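Local coordinates for protein polyhedrin (PDB 5A8U) that packs into the crystalline occlusion bodies (polyhedra) of a cypovirus, which shield the virus from the outside environment until insect larvae ingest them, at residues E85-H88 and G89-R92; S57-R60 and Q61-K64. All coordinates share one frame; numbering follows the deposited sequence.

Contact 1. Residues E85-H88 and G89-R92; sequences EHQH and GLIR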
ATOM      1  N   GLU A  85      11.038  -0.381 -22.242  1.00 13.24           N
ATOM      2  CA  GLU A  85      10.622  -0.334 -23.642  1.00 12.97           C
ATOM      3  C   GLU A  85       9.551  -1.387 -23.920  1.00 12.09           C
ATOM      4  O   GLU A  85       8.554  -1.121 -24.584  1.00 10.26           O
ATOM      5  CB  GLU A  85      11.817  -0.535 -24.570  1.00 15.28           C
ATOM      6  CG  GLU A  85      13.060   0.269 -24.149  1.00 25.27           C
ATOM      7  CD  GLU A  85      14.128  -0.599 -23.468  1.00 36.67           C
ATOM      8  OE1 GLU A  85      13.919  -1.059 -22.310  1.00 21.29           O
ATOM      9  OE2 GLU A  85      15.186  -0.817 -24.102  1.00 34.94           O
ATOM     10  N   HIS A  86       9.781  -2.589 -23.410  1.00 10.80           N
ATOM     11  CA  HIS A  86       8.798  -3.659 -23.471  1.00  6.90           C
ATOM     12  C   HIS A  86       7.464  -3.245 -22.816  1.00  7.96           C
ATOM     13  O   HIS A  86       6.390  -3.429 -23.402  1.00  5.42           O
ATOM     14  CB  HIS A  86       9.395  -4.936 -22.828  1.00  6.20           C
ATOM     15  CG  HIS A  86       8.471  -6.115 -22.835  1.00  6.88           C
ATOM     16  ND1 HIS A  86       8.292  -6.918 -23.940  1.00  8.35           N
ATOM     17  CD2 HIS A  86       7.680  -6.635 -21.864  1.00  6.28           C
ATOM     18  CE1 HIS A  86       7.427  -7.876 -23.654  1.00  8.90           C
ATOM     19  NE2 HIS A  86       7.036  -7.723 -22.401  1.00  6.20           N
ATOM     20  N   GLN A  87       7.529  -2.673 -21.613  1.00  8.22           N
ATOM     21  CA  GLN A  87       6.320  -2.272 -20.894  1.00  8.00           C
ATOM     22  C   GLN A  87       5.542  -1.222 -21.698  1.00  8.45           C
ATOM     23  O   GLN A  87       4.312  -1.285 -21.808  1.00  8.57           O
ATOM     24  CB  GLN A  87       6.665  -1.744 -19.494  1.00 10.68           C
ATOM     25  CG  GLN A  87       7.568  -2.675 -18.690  1.00 14.81           C
ATOM     26  CD  GLN A  87       7.010  -4.088 -18.569  1.00 16.76           C
ATOM     27  OE1 GLN A  87       5.794  -4.287 -18.462  1.00 19.09           O
ATOM     28  NE2 GLN A  87       7.900  -5.079 -18.594  1.00 13.14           N
ATOM     29  N   HIS A  88       6.269  -0.286 -22.301  1.00  5.77           N
ATOM     30  CA  HIS A  88       5.641   0.707 -23.174  1.00  6.93           C
ATOM     31  C   HIS A  88       4.882   0.090 -24.354  1.00  5.99           C
ATOM     32  O   HIS A  88       3.823   0.587 -24.721  1.00  8.09           O
ATOM     33  CB  HIS A  88       6.654   1.733 -23.671  1.00  6.19           C
ATOM     34  CG  HIS A  88       7.100   2.699 -22.615  1.00  7.37           C
ATOM     35  ND1 HIS A  88       6.569   2.718 -21.344  1.00 13.84           N
ATOM     36  CD2 HIS A  88       8.049   3.661 -22.642  1.00  5.84           C
ATOM     37  CE1 HIS A  88       7.169   3.663 -20.633  1.00  6.39           C
ATOM     38  NE2 HIS A  88       8.062   4.256 -21.402  1.00 10.52           N
ATOM     39  N   GLY A  89       5.415  -0.996 -24.915  1.00  4.68           N
ATOM     40  CA  GLY A  89       4.779  -1.703 -26.018  1.00  3.94           C
ATOM     41  C   GLY A  89       3.554  -2.476 -25.559  1.00  5.12           C
ATOM     42  O   GLY A  89       2.698  -2.813 -26.365  1.00  7.20           O
ATOM     43  N   LEU A  90       3.459  -2.764 -24.262  1.00  4.20           N
ATOM     44  CA  LEU A  90       2.239  -3.373 -23.733  1.00  4.85           C
ATOM     45  C   LEU A  90       1.170  -2.333 -23.414  1.00  5.98           C
ATOM     46  O   LEU A  90      -0.017  -2.552 -23.656  1.00  6.67           O
ATOM     47  CB  LEU A  90       2.540  -4.172 -22.469  1.00  5.36           C
ATOM     48  CG  LEU A  90       3.524  -5.328 -22.660  1.00  6.05           C
ATOM     49  CD1 LEU A  90       3.597  -6.112 -21.374  1.00  8.36           C
ATOM     50  CD2 LEU A  90       3.069  -6.239 -23.813  1.00  7.46           C
ATOM     51  N   ILE A  91       1.598  -1.199 -22.871  1.00  6.56           N
ATOM     52  CA  ILE A  91       0.682  -0.110 -22.549  1.00  7.23           C
ATOM     53  C   ILE A  91      -0.094   0.353 -23.783  1.00  7.76           C
ATOM     54  O   ILE A  91      -1.304   0.583 -23.726  1.00  7.09           O
ATOM     55  CB  ILE A  91       1.467   1.080 -21.952  1.00  6.29           C
ATOM     56  CG1 ILE A  91       1.887   0.759 -20.515  1.00  7.59           C
ATOM     57  CG2 ILE A  91       0.648   2.366 -21.993  1.00  8.89           C
ATOM     58  CD1 ILE A  91       3.091   1.565 -20.031  1.00  8.02           C
ATOM     59  N   ARG A  92       0.619   0.499 -24.898  1.00  5.52           N
ATOM     60  CA  ARG A  92       0.016   1.002 -26.126  1.00  7.30           C
ATOM     61  C   ARG A  92       0.512   0.171 -27.301  1.00  7.18           C
ATOM     62  O   ARG A  92       1.725  -0.017 -27.466  1.00  6.65           O
ATOM     63  CB  ARG A  92       0.445   2.449 -26.354  1.00  6.75           C
ATOM     64  CG  ARG A  92      -0.060   3.049 -27.670  1.00  8.38           C
ATOM     65  CD  ARG A  92      -1.402   3.759 -27.487  1.00  9.92           C
ATOM     66  NE  ARG A  92      -2.551   2.862 -27.291  1.00  7.17           N
ATOM     67  CZ  ARG A  92      -3.214   2.738 -26.149  1.00  7.75           C
ATOM     68  NH1 ARG A  92      -2.822   3.418 -25.075  1.00  8.66           N
ATOM     69  NH2 ARG A  92      -4.265   1.926 -26.070  1.00 10.09           N
TER
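Leu90 reaches back along its helix to His86 and Gln87, and one methyl serves both: CD1 lies 3.9 Å from His86 NE2, approaching that ring obliquely, and 4.1 Å from Gln87 OE1. With CG anti to its own carbonyl carbon (chi1 -61°), the leucine runs alongside Gln87, both side chains pointing the same way. Ile91 pairs with His88 in similar fashion. Its CD1 meets the edge of the imidazole near the ring plane, 3.9 Å from ND1, while its CG1 rests 3.4 Å from Gln87 O. Isoleucine suits this buried place because CG1, anti to the carbonyl carbon (chi1 -74°), carries an apolar methyl back past Gln87 O to the histidine edge.

These pairs ride on the last turns of helix 84-91, where some backbone groups share partners. Gln87 O takes Ile91 N at 2.9 Å in a regular i to i+4 bond and also Leu90 N at 3.0 Å, the latter from above the carbonyl plane. Gly89 N bonds to Glu85 O at 3.2 Å and only weakly to His86 O. Arg92, already outside helical phi/psi, still closes the final turn through its N to His88 O (3.2 Å).

Partners farther out fix the polar ends. Histidine suits position 86 because both ring nitrogens find partners, NE2 at Asp106 and ND1 at Ser99, while Gln87 NE2 turns back to Glu82 O. The ring of His88 stacks with Tyr227 of the second subunit, and Arg92 NH1 bonds to Asn236 O of that same subunit.

Contact 2. Residues S57-R60 and Q61-K64; sequences SLNR and QLMK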
ATOM      1  N   SER A  57      -4.509  -5.227  -5.044  1.00  6.14           N
ATOM      2  CA  SER A  57      -4.337  -5.068  -6.472  1.00  4.71           C
ATOM      3  C   SER A  57      -2.906  -5.421  -6.852  1.00  4.65           C
ATOM      4  O   SER A  57      -2.020  -5.455  -6.001  1.00  6.20           O
ATOM      5  CB  SER A  57      -4.655  -3.621  -6.900  1.00  6.37           C
ATOM      6  OG  SER A  57      -3.625  -2.712  -6.506  1.00  6.70           O
ATOM      7  N   LEU A  58      -2.683  -5.678  -8.133  1.00  4.60           N
ATOM      8  CA  LEU A  58      -1.325  -5.829  -8.632  1.00  5.86           C
ATOM      9  C   LEU A  58      -1.223  -5.085  -9.952  1.00  5.38           C
ATOM     10  O   LEU A  58      -2.000  -5.354 -10.874  1.00  7.81           O
ATOM     11  CB  LEU A  58      -0.985  -7.300  -8.875  1.00  5.45           C
ATOM     12  CG  LEU A  58      -0.976  -8.220  -7.661  1.00  5.53           C
ATOM     13  CD1 LEU A  58      -0.876  -9.662  -8.139  1.00  6.51           C
ATOM     14  CD2 LEU A  58       0.184  -7.864  -6.730  1.00  5.97           C
ATOM     15  N   ASN A  59      -0.288  -4.146 -10.056  1.00  7.02           N
ATOM     16  CA  ASN A  59      -0.044  -3.533 -11.360  1.00  5.70           C
ATOM     17  C   ASN A  59       0.980  -4.325 -12.181  1.00  5.51           C
ATOM     18  O   ASN A  59       1.460  -5.387 -11.738  1.00  6.56           O
ATOM     19  CB  ASN A  59       0.327  -2.048 -11.237  1.00  6.89           C
ATOM     20  CG  ASN A  59       1.621  -1.818 -10.487  1.00  9.21           C
ATOM     21  OD1 ASN A  59       2.365  -2.765 -10.177  1.00  7.46           O
ATOM     22  ND2 ASN A  59       1.917  -0.545 -10.213  1.00  6.91           N
ATOM     23  N   ARG A  60       1.319  -3.854 -13.384  1.00  6.23           N
ATOM     24  CA  ARG A  60       2.186  -4.681 -14.234  1.00  8.51           C
ATOM     25  C   ARG A  60       3.551  -4.928 -13.598  1.00  5.74           C
ATOM     26  O   ARG A  60       4.140  -6.006 -13.775  1.00  6.98           O
ATOM     27  CB  ARG A  60       2.351  -4.111 -15.661  1.00  8.12           C
ATOM     28  CG  ARG A  60       1.222  -4.487 -16.642  1.00 17.50           C
ATOM     29  CD  ARG A  60       0.843  -6.002 -16.653  1.00 12.72           C
ATOM     30  NE  ARG A  60       1.748  -6.876 -17.413  1.00 12.82           N
ATOM     31  CZ  ARG A  60       1.491  -8.165 -17.657  1.00 16.59           C
ATOM     32  NH1 ARG A  60       0.360  -8.707 -17.214  1.00  8.41           N
ATOM     33  NH2 ARG A  60       2.342  -8.915 -18.357  1.00 10.65           N
ATOM     34  N   GLN A  61       4.038  -3.969 -12.819  1.00  4.93           N
ATOM     35  CA  GLN A  61       5.344  -4.142 -12.179  1.00  5.31           C
ATOM     36  C   GLN A  61       5.384  -5.365 -11.261  1.00  6.46           C
ATOM     37  O   GLN A  61       6.429  -5.990 -11.112  1.00  7.62           O
ATOM     38  CB  GLN A  61       5.741  -2.893 -11.388  1.00  7.93           C
ATOM     39  CG  GLN A  61       6.271  -1.764 -12.267  1.00  8.03           C
ATOM     40  CD  GLN A  61       5.199  -0.793 -12.738  1.00  7.49           C
ATOM     41  OE1 GLN A  61       4.019  -1.133 -12.757  1.00  6.54           O
ATOM     42  NE2 GLN A  61       5.617   0.410 -13.160  1.00  7.50           N
ATOM     43  N   LEU A  62       4.246  -5.700 -10.655  1.00  6.94           N
ATOM     44  CA  LEU A  62       4.162  -6.900  -9.817  1.00  6.60           C
ATOM     45  C   LEU A  62       3.555  -8.126 -10.520  1.00  7.04           C
ATOM     46  O   LEU A  62       3.724  -9.246 -10.050  1.00  5.77           O
ATOM     47  CB  LEU A  62       3.417  -6.603  -8.507  1.00  8.09           C
ATOM     48  CG  LEU A  62       4.182  -5.640  -7.580  1.00  7.73           C
ATOM     49  CD1 LEU A  62       3.447  -5.451  -6.255  1.00  8.95           C
ATOM     50  CD2 LEU A  62       5.595  -6.139  -7.321  1.00  6.49           C
ATOM     51  N   MET A  63       2.852  -7.920 -11.634  1.00  4.56           N
ATOM     52  CA  MET A  63       2.327  -9.064 -12.382  1.00  5.32           C
ATOM     53  C   MET A  63       3.447  -9.813 -13.101  1.00  4.49           C
ATOM     54  O   MET A  63       3.357 -11.021 -13.314  1.00  5.58           O
ATOM     55  CB  MET A  63       1.284  -8.617 -13.413  1.00  7.71           C
ATOM     56  CG  MET A  63       0.003  -8.067 -12.803  1.00  7.11           C
ATOM     57  SD  MET A  63      -1.006  -9.348 -12.002  1.00  6.75           S
ATOM     58  CE  MET A  63      -1.571 -10.261 -13.451  1.00  6.10           C
ATOM     59  N   LYS A  64       4.480  -9.078 -13.508  1.00  3.83           N
ATOM     60  CA  LYS A  64       5.622  -9.665 -14.200  1.00  5.58           C
ATOM     61  C   LYS A  64       6.619 -10.318 -13.241  1.00  6.20           C
ATOM     62  O   LYS A  64       6.593 -10.100 -12.029  1.00  7.59           O
ATOM     63  CB  LYS A  64       6.335  -8.612 -15.069  1.00  6.22           C
ATOM     64  CG  LYS A  64       7.130  -7.600 -14.264  1.00  7.93           C
ATOM     65  CD  LYS A  64       7.790  -6.580 -15.180  1.00 13.46           C
ATOM     66  CE  LYS A  64       8.794  -5.736 -14.440  1.00 16.46           C
ATOM     67  NZ  LYS A  64      10.102  -6.426 -14.284  1.00 10.04           N
TER
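Leu58 meets both Leu62 and Met63 at about a right angle, each through a different part of its side chain. Its CD2 methyl packs against Leu62 CB at 3.9 Å, whereas its CB lies 3.7 Å from Met63 SD. Unbranched methionine suits this place: the bend at chi2 (-70°) turns SD back to Leu58 at the end of the strand.

Arg60 also crosses Met63 nearly perpendicularly, and Met63 CB sits over one face of the guanidinium, 3.9 Å from NH1. That flat group can accept an apolar neighbour on its face while its N-H groups serve Asp106, in a salt bridge from NH2, and Pro188 O, bonded to NH1.

The side chains of Asn59 and Gln61 cross at a slant, with their amide planes 34° apart and Gln61 OE1 3.4 Å from Asn59 CG. A chi1 of 63° swings the asparagine amide toward Gln61. No hydrogen bond joins the two amides; Asn59 ND2 bonds to Thr222 O and Gln61 NE2 to Ser224 O, both of the second subunit. Asn59 occupies the N-cap, a place asparagine commonly takes. Its own carbonyl begins the short helix, accepting Met63 N at 2.9 Å and, weakly, Leu62 N. Lys64 N bonds to Arg60 O at 3.1 Å.

The strand-to-helix turn thus leaves strand 53-58, outermost of its sheet within this chain, where Leu58 pairs through its backbone with Ile190 of strand 189-195, and lays Leu58 and Met63 against strand 30-37, with Leu58 also touching strand 43-50 of the larger sheet.

In the fold
Both contacts are partly buried, but contact 2, about 12 Å from the chain's centre (centre to centre), is nearer the core, with four of seven touching residues buried; contact 1, at about 25 Å, is more peripheral, with two of eight. The inner one joins the end of strand 53-58 to helix 60-63 and buries leucine, methionine and arginine; the outer one stays within helix 84-91, setting aliphatic branches beside histidines and glutamine. They touch where Gln87 NE2 packs 3.7 Å from Lys64 CD, and Asp106 links them further, receiving His86 and Arg60. Both face the second subunit, 85-92 through a ring stack and an arginine, 57-64 through two side-chain amides.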